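Local atomic coordinates of pyridoxal kinase (Lactobacillus plantarum, PDB entry 3H74), a protein that probably phosphorylates pyridoxal at the expense of ATP, as a vitamin B6 salvage kinase of the ribokinase superfamily. Residues P157-Q169 with I178-L192. Numbering follows the deposited sequence.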
loop_
_atom_site.group_PDB
_atom_site.type_symbol
_atom_site.label_atom_id
_atom_site.label_comp_id
_atom_site.label_asym_id
_atom_site.label_seq_id
_atom_site.Cartn_x
_atom_site.Cartn_y
_atom_site.Cartn_z
ATOM N N PRO A 157 20.015 1.572 4.038
ATOM C CA PRO A 157 20.150 1.358 5.481
ATOM C C PRO A 157 20.504 -0.090 5.808
ATOM O O PRO A 157 20.271 -0.992 4.995
ATOM C CB PRO A 157 18.755 1.693 6.017
ATOM C CG PRO A 157 17.839 1.401 4.872
ATOM C CD PRO A 157 18.610 1.795 3.645
ATOM N N ASP A 158 21.076 -0.291 6.993
ATOM C CA ASP A 158 21.386 -1.615 7.507
ATOM C C ASP A 158 20.086 -2.276 7.939
ATOM O O ASP A 158 19.488 -1.896 8.949
ATOM C CB ASP A 158 22.365 -1.513 8.686
ATOM C CG ASP A 158 22.895 -2.865 9.133
ATOM O OD1 ASP A 158 22.293 -3.907 8.805
ATOM O OD2 ASP A 158 23.939 -2.881 9.823
ATOM N N LEU A 159 19.660 -3.266 7.159
ATOM C CA LEU A 159 18.400 -3.973 7.397
ATOM C C LEU A 159 18.374 -4.695 8.744
ATOM O O LEU A 159 17.313 -4.847 9.352
ATOM C CB LEU A 159 18.106 -4.942 6.247
ATOM C CG LEU A 159 17.882 -4.314 4.864
ATOM C CD1 LEU A 159 17.830 -5.386 3.785
ATOM C CD2 LEU A 159 16.624 -3.440 4.828
ATOM N N GLU A 160 19.550 -5.112 9.216
ATOM C CA GLU A 160 19.686 -5.749 10.530
ATOM C C GLU A 160 19.378 -4.781 11.681
ATOM O O GLU A 160 19.094 -5.209 12.798
ATOM C CB GLU A 160 21.098 -6.335 10.705
ATOM C CG GLU A 160 21.552 -7.269 9.578
ATOM C CD GLU A 160 20.977 -8.670 9.683
ATOM O OE1 GLU A 160 20.416 -9.023 10.744
ATOM O OE2 GLU A 160 21.094 -9.432 8.700
ATOM N N VAL A 161 19.449 -3.479 11.406
ATOM C CA VAL A 161 19.147 -2.456 12.409
ATOM C C VAL A 161 17.740 -1.860 12.213
ATOM O O VAL A 161 16.960 -1.770 13.165
ATOM C CB VAL A 161 20.233 -1.340 12.447
ATOM C CG1 VAL A 161 19.836 -0.217 13.390
ATOM C CG2 VAL A 161 21.587 -1.915 12.861
ATOM N N ILE A 162 17.419 -1.471 10.979
ATOM C CA ILE A 162 16.155 -0.776 10.706
ATOM C C ILE A 162 14.914 -1.675 10.802
ATOM O O ILE A 162 13.886 -1.255 11.336
ATOM C CB ILE A 162 16.213 0.060 9.383
ATOM C CG1 ILE A 162 15.022 1.023 9.284
ATOM C CG2 ILE A 162 16.334 -0.827 8.142
ATOM C CD1 ILE A 162 15.280 2.231 8.387
ATOM N N LEU A 163 15.018 -2.919 10.338
ATOM C CA LEU A 163 13.866 -3.817 10.420
ATOM C C LEU A 163 13.448 -4.136 11.874
ATOM O O LEU A 163 12.278 -3.992 12.208
ATOM C CB LEU A 163 14.052 -5.083 9.573
ATOM C CG LEU A 163 14.063 -4.924 8.046
ATOM C CD1 LEU A 163 14.477 -6.219 7.370
ATOM C CD2 LEU A 163 12.710 -4.466 7.526
ATOM N N PRO A 164 14.393 -4.552 12.755
ATOM C CA PRO A 164 13.988 -4.733 14.158
ATOM C C PRO A 164 13.411 -3.469 14.813
ATOM O O PRO A 164 12.450 -3.567 15.585
ATOM C CB PRO A 164 15.293 -5.157 14.846
ATOM C CG PRO A 164 16.089 -5.776 13.775
ATOM C CD PRO A 164 15.799 -4.948 12.552
ATOM N N ALA A 165 13.978 -2.305 14.503
ATOM C CA ALA A 165 13.479 -1.046 15.063
ATOM C C ALA A 165 12.045 -0.760 14.598
ATOM O O ALA A 165 11.188 -0.398 15.406
ATOM C CB ALA A 165 14.393 0.096 14.704
ATOM N N LEU A 166 11.797 -0.957 13.305
ATOM C CA LEU A 166 10.463 -0.805 12.725
ATOM C C LEU A 166 9.468 -1.773 13.353
ATOM O O LEU A 166 8.370 -1.385 13.736
ATOM C CB LEU A 166 10.497 -1.071 11.215
ATOM C CG LEU A 166 10.876 -0.043 10.142
ATOM C CD1 LEU A 166 10.990 -0.707 8.772
ATOM C CD2 LEU A 166 9.849 1.083 10.101
ATOM N N GLN A 167 9.851 -3.040 13.461
ATOM C CA GLN A 167 8.879 -4.057 13.846
ATOM C C GLN A 167 8.454 -3.970 15.311
ATOM O O GLN A 167 7.348 -4.375 15.660
ATOM C CB GLN A 167 9.381 -5.450 13.485
ATOM C CG GLN A 167 8.299 -6.516 13.401
ATOM C CD GLN A 167 8.732 -7.621 12.515
ATOM O OE1 GLN A 167 8.845 -7.440 11.302
ATOM N NE2 GLN A 167 9.001 -8.783 13.104
ATOM N N ALA A 168 9.316 -3.419 16.156
ATOM C CA ALA A 168 8.977 -3.267 17.570
ATOM C C ALA A 168 7.887 -2.211 17.797
ATOM O O ALA A 168 7.264 -2.185 18.858
ATOM C CB ALA A 168 10.216 -2.968 18.389
ATOM N N GLN A 169 7.659 -1.363 16.789
ATOM C CA GLN A 169 6.563 -0.381 16.764
ATOM C C GLN A 169 5.267 -0.976 16.254
ATOM O O GLN A 169 4.307 -0.250 15.955
ATOM C CB GLN A 169 6.876 0.716 15.778
ATOM C CG GLN A 169 7.910 1.707 16.175
ATOM C CD GLN A 169 7.912 2.868 15.213
ATOM O OE1 GLN A 169 6.876 3.199 14.623
ATOM N NE2 GLN A 169 9.066 3.487 15.033
ATOM N N ILE A 178 10.055 -3.768 3.964
ATOM C CA ILE A 178 10.535 -2.652 3.149
ATOM C C ILE A 178 10.497 -3.077 1.683
ATOM O O ILE A 178 11.010 -4.133 1.343
ATOM C CB ILE A 178 11.949 -2.174 3.576
ATOM C CG1 ILE A 178 11.916 -1.695 5.027
ATOM C CG2 ILE A 178 12.438 -1.061 2.653
ATOM C CD1 ILE A 178 13.285 -1.340 5.607
ATOM N N THR A 179 9.898 -2.253 0.821
ATOM C CA THR A 179 9.478 -2.707 -0.522
ATOM C C THR A 179 10.371 -2.349 -1.725
ATOM O O THR A 179 10.109 -2.796 -2.845
ATOM C CB THR A 179 8.049 -2.213 -0.840
ATOM O OG1 THR A 179 8.034 -0.784 -0.808
ATOM C CG2 THR A 179 7.037 -2.777 0.169
ATOM N N ASP A 180 11.418 -1.565 -1.498
ATOM C CA ASP A 180 12.246 -1.043 -2.594
ATOM C C ASP A 180 13.720 -1.372 -2.393
ATOM O O ASP A 180 14.604 -0.633 -2.847
ATOM C CB ASP A 180 12.060 0.475 -2.721
ATOM C CG ASP A 180 12.493 1.233 -1.467
ATOM O OD1 ASP A 180 12.834 0.579 -0.460
ATOM O OD2 ASP A 180 12.498 2.482 -1.487
ATOM N N VAL A 181 13.986 -2.470 -1.704
ATOM C CA VAL A 181 15.357 -2.853 -1.421
ATOM C C VAL A 181 16.002 -3.367 -2.700
ATOM O O VAL A 181 15.469 -4.262 -3.357
ATOM C CB VAL A 181 15.431 -3.921 -0.308
ATOM C CG1 VAL A 181 16.864 -4.394 -0.102
ATOM C CG2 VAL A 181 14.883 -3.371 0.997
ATOM N N GLN A 182 17.146 -2.785 -3.045
ATOM C CA GLN A 182 17.895 -3.191 -4.221
ATOM C C GLN A 182 19.066 -4.079 -3.842
ATOM O O GLN A 182 19.802 -3.784 -2.893
ATOM C CB GLN A 182 18.356 -1.967 -5.014
ATOM C CG GLN A 182 17.186 -1.220 -5.637
ATOM C CD GLN A 182 17.592 -0.025 -6.464
ATOM O OE1 GLN A 182 17.138 1.092 -6.220
ATOM N NE2 GLN A 182 18.437 -0.249 -7.459
ATOM N N ARG A 183 19.208 -5.186 -4.558
ATOM C CA ARG A 183 20.348 -6.076 -4.401
ATOM C C ARG A 183 20.819 -6.432 -5.785
ATOM O O ARG A 183 20.095 -7.092 -6.545
ATOM C CB ARG A 183 19.973 -7.342 -3.634
ATOM C CG ARG A 183 19.828 -7.130 -2.147
ATOM C CD ARG A 183 19.724 -8.445 -1.429
ATOM N NE ARG A 183 19.582 -8.260 0.012
ATOM C CZ ARG A 183 19.440 -9.252 0.884
ATOM N NH1 ARG A 183 19.417 -10.512 0.467
ATOM N NH2 ARG A 183 19.313 -8.980 2.177
ATOM N N ALA A 184 22.037 -5.993 -6.097
ATOM C CA ALA A 184 22.576 -6.050 -7.446
ATOM C C ALA A 184 21.540 -5.511 -8.438
ATOM O O ALA A 184 21.128 -4.350 -8.340
ATOM C CB ALA A 184 23.022 -7.470 -7.801
ATOM N N ASP A 185 21.151 -6.338 -9.406
ATOM C CA ASP A 185 20.174 -5.924 -10.413
ATOM C C ASP A 185 18.700 -6.178 -10.064
ATOM O O ASP A 185 17.829 -6.019 -10.924
ATOM C CB ASP A 185 20.533 -6.575 -11.753
ATOM C CG ASP A 185 20.751 -8.059 -11.640
ATOM O OD1 ASP A 185 20.046 -8.728 -10.858
ATOM O OD2 ASP A 185 21.648 -8.557 -12.345
ATOM N N GLN A 186 18.441 -6.568 -8.812
ATOM C CA GLN A 186 17.084 -6.875 -8.349
ATOM C C GLN A 186 16.520 -5.740 -7.508
ATOM O O GLN A 186 17.265 -4.971 -6.899
ATOM C CB GLN A 186 17.075 -8.168 -7.529
ATOM C CG GLN A 186 17.813 -9.333 -8.184
ATOM C CD GLN A 186 16.984 -10.065 -9.220
ATOM O OE1 GLN A 186 17.365 -10.152 -10.392
ATOM N NE2 GLN A 186 15.849 -10.604 -8.797
ATOM N N ILE A 187 15.193 -5.633 -7.500
ATOM C CA ILE A 187 14.497 -4.784 -6.542
ATOM C C ILE A 187 13.388 -5.623 -5.909
ATOM O O ILE A 187 12.800 -6.480 -6.555
ATOM C CB ILE A 187 13.993 -3.462 -7.182
ATOM C CG1 ILE A 187 13.536 -2.478 -6.090
ATOM C CG2 ILE A 187 12.911 -3.721 -8.243
ATOM C CD1 ILE A 187 13.290 -1.045 -6.566
ATOM N N GLY A 188 13.128 -5.407 -4.625
ATOM C CA GLY A 188 12.130 -6.213 -3.950
ATOM C C GLY A 188 11.967 -5.905 -2.481
ATOM O O GLY A 188 12.292 -4.809 -2.020
ATOM N N CYS A 189 11.475 -6.907 -1.764
ATOM C CA CYS A 189 11.029 -6.761 -0.386
ATOM C C CYS A 189 11.975 -7.438 0.586
ATOM O O CYS A 189 12.459 -8.547 0.341
ATOM C CB CYS A 189 9.632 -7.371 -0.239
ATOM S SG CYS A 189 8.325 -6.503 -1.142
ATOM N N ALA A 190 12.218 -6.767 1.703
ATOM C CA ALA A 190 12.993 -7.348 2.793
ATOM C C ALA A 190 12.174 -7.343 4.063
ATOM O O ALA A 190 11.445 -6.389 4.332
ATOM C CB ALA A 190 14.285 -6.587 2.996
ATOM N N TRP A 191 12.306 -8.406 4.849
ATOM C CA TRP A 191 11.554 -8.553 6.090
ATOM C C TRP A 191 12.282 -9.531 7.014
ATOM O O TRP A 191 13.209 -10.231 6.586
ATOM C CB TRP A 191 10.124 -9.036 5.799
ATOM C CG TRP A 191 10.035 -10.483 5.444
ATOM C CD1 TRP A 191 9.613 -11.491 6.258
ATOM C CD2 TRP A 191 10.371 -11.096 4.189
ATOM N NE1 TRP A 191 9.674 -12.688 5.600
ATOM C CE2 TRP A 191 10.138 -12.478 4.329
ATOM C CE3 TRP A 191 10.850 -10.613 2.962
ATOM C CZ2 TRP A 191 10.357 -13.385 3.291
ATOM C CZ3 TRP A 191 11.077 -11.522 1.929
ATOM C CH2 TRP A 191 10.826 -12.889 2.102
ATOM N N LEU A 192 11.851 -9.584 8.272
ATOM C CA LEU A 192 12.417 -10.526 9.238
ATOM C C LEU A 192 11.568 -11.782 9.310
ATOM O O LEU A 192 10.350 -11.701 9.450
ATOM C CB LEU A 192 12.497 -9.888 10.626
ATOM C CG LEU A 192 13.402 -8.670 10.828
ATOM C CD1 LEU A 192 13.179 -8.089 12.215
ATOM C CD2 LEU A 192 14.874 -8.993 10.602
HETATM O O HOH W 1 10.904 -7.133 9.347
HETATM O O HOH W 2 8.531 -9.787 9.862
#
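L192, L163 and I178 bury the most surface where helix 159-167 lies across one face of the hairpin formed by strands 178-183 and 186-192. L163 sits between the other two: its CB packs on L192 CG at 3.9 Å, its CD1 rests near the backbone of W191, and its CD2 meets I178 CD1 at 3.7 Å. With CG1 anti to the carbonyl carbon (chi1 -61°), I178 sends CD1 up to the helix, where L159 CD2, I162 CG2 and L166 CD1 also meet it. In this α/β fold of the ribokinase superfamily, the helix precedes edge strand 175-176 of the main sheet, and the chain continues into the hairpin, whose first strand bends at T179 after I178 has paired with A190. Cutting L163 back to an alanine is likely to open a gap between I178 and L192 and leave the I178 methyl less tightly enclosed. L159 CD1 lies 3.8 Å from A190 CB and meets V181 CG1 tip to tip. L192 CD1 lies 4.0 Å from P164 CG, the side chains crossing at about a right angle. Two waters link Q167 OE1, which also accepts from A176 N, to L192: one accepts from L192 N, the other donates to L192 O at 2.7 Å.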